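Side-chain contact in RNA-directed RNA polymerase (Infectious pancreatic necrosis virus, PDB 3ZED), which copies viral RNA from ribonucleoside triphosphates as an RNA-dependent RNA polymerase, and probably also becomes covalently linked to the genome: residues Ile252-Thr255 and Lys256-Thr260. Numbering follows the deposited sequence.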
loop_
_atom_site.group_PDB
_atom_site.type_symbol
_atom_site.label_atom_id
_atom_site.label_comp_id
_atom_site.label_asym_id
_atom_site.label_seq_id
_atom_site.Cartn_x
_atom_site.Cartn_y
_atom_site.Cartn_z
ATOM N N ILE B 252 -0.246 23.156 -0.414
ATOM C CA ILE B 252 0.010 22.855 1.000
ATOM C C ILE B 252 -1.127 23.450 1.863
ATOM O O ILE B 252 -1.546 24.597 1.659
ATOM C CB ILE B 252 1.420 23.338 1.456
ATOM C CG1 ILE B 252 2.535 22.471 0.805
ATOM C CG2 ILE B 252 1.559 23.341 2.994
ATOM C CD1 ILE B 252 3.875 23.168 0.666
ATOM N N GLY B 253 -1.618 22.630 2.789
ATOM C CA GLY B 253 -2.684 22.991 3.712
ATOM C C GLY B 253 -4.071 22.708 3.182
ATOM O O GLY B 253 -5.063 23.050 3.832
ATOM N N LYS B 254 -4.155 22.077 2.005
ATOM C CA LYS B 254 -5.432 21.752 1.377
ATOM C C LYS B 254 -5.618 20.246 1.269
ATOM O O LYS B 254 -4.641 19.502 1.185
ATOM C CB LYS B 254 -5.535 22.404 -0.019
ATOM C CG LYS B 254 -5.244 23.901 -0.065
ATOM C CD LYS B 254 -6.480 24.754 0.176
ATOM C CE LYS B 254 -6.164 26.227 0.301
ATOM N NZ LYS B 254 -5.651 26.801 -0.967
ATOM N N THR B 255 -6.878 19.802 1.279
ATOM C CA THR B 255 -7.248 18.396 1.113
ATOM C C THR B 255 -7.500 18.129 -0.374
ATOM O O THR B 255 -7.499 19.069 -1.165
ATOM C CB THR B 255 -8.489 18.055 1.945
ATOM O OG1 THR B 255 -9.608 18.806 1.457
ATOM C CG2 THR B 255 -8.284 18.261 3.444
ATOM N N LYS B 256 -7.764 16.867 -0.742
ATOM C CA LYS B 256 -8.090 16.466 -2.113
ATOM C C LYS B 256 -9.488 16.982 -2.493
ATOM O O LYS B 256 -9.688 17.409 -3.630
ATOM C CB LYS B 256 -7.973 14.945 -2.284
ATOM C CG LYS B 256 -6.524 14.486 -2.454
ATOM C CD LYS B 256 -6.428 13.005 -2.804
ATOM C CE LYS B 256 -5.037 12.563 -3.175
ATOM N NZ LYS B 256 -4.084 12.614 -2.037
ATOM N N GLY B 257 -10.412 17.003 -1.523
ATOM C CA GLY B 257 -11.757 17.551 -1.699
ATOM C C GLY B 257 -11.732 19.039 -2.015
ATOM O O GLY B 257 -12.522 19.521 -2.830
ATOM N N ASP B 258 -10.782 19.769 -1.396
ATOM C CA ASP B 258 -10.564 21.206 -1.585
ATOM C C ASP B 258 -10.014 21.548 -2.969
ATOM O O ASP B 258 -10.200 22.685 -3.437
ATOM C CB ASP B 258 -9.544 21.732 -0.538
ATOM C CG ASP B 258 -9.959 21.736 0.930
ATOM O OD1 ASP B 258 -11.182 21.730 1.206
ATOM O OD2 ASP B 258 -9.056 21.771 1.803
ATOM N N THR B 259 -9.275 20.598 -3.595
ATOM C CA THR B 259 -8.535 20.833 -4.846
ATOM C C THR B 259 -8.923 19.929 -6.050
ATOM O O THR B 259 -8.104 19.772 -6.969
ATOM C CB THR B 259 -7.043 20.650 -4.551
ATOM O OG1 THR B 259 -6.854 19.341 -4.006
ATOM C CG2 THR B 259 -6.501 21.703 -3.586
ATOM N N THR B 260 -10.168 19.374 -6.071
ATOM C CA THR B 260 -10.647 18.501 -7.159
ATOM C C THR B 260 -10.435 19.137 -8.549
ATOM O O THR B 260 -9.820 18.497 -9.404
ATOM C CB THR B 260 -12.113 18.128 -6.947
ATOM O OG1 THR B 260 -12.230 17.532 -5.654
ATOM C CG2 THR B 260 -12.635 17.171 -8.016
#
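Thr255 and Asp258 form a capping box, the reciprocal pairing in which a threonine and an acidic residue three positions on each accept the other's backbone N-H, with Lys254 and Thr259 packed beside it. Here it opens the short turn 256-258, which has helical backbone angles without the regular bonds. From Ile252 and Gly253 onward, residues 252-255 belong to a predicted GTP-binding stretch; the turn follows directly on it and leads into helix 260-278. In Lys254 the first part of the side chain makes the contact: CB lies 3.8 Å from the methyl CG2 of Thr259, while the bent chain carries NZ away, 6.7 Å from Asp258 OD2, so any attraction between the two charges is probably modest. Thr255 supplies the cap. Placed between its own backbone N and carbonyl carbon (chi1 64°), Thr255 OG1 accepts from Asp258 N at 3.2 Å. The return bond, from Thr255 N to Asp258 OD2, is nearly straight at 176° and 3.0 Å long, although the N-H arrives from above the carboxylate plane. From within the turn, the Lys256 side chain reaches out, its NZ bonding to Ser246 O, and its backbone pairs with Ser245, tying the cap to an earlier part of the same loop. Thr255 also uses its carbonyl: Thr259 OG1 donates to Thr255 O at 2.9 Å, tilted 20° from the carbonyl plane.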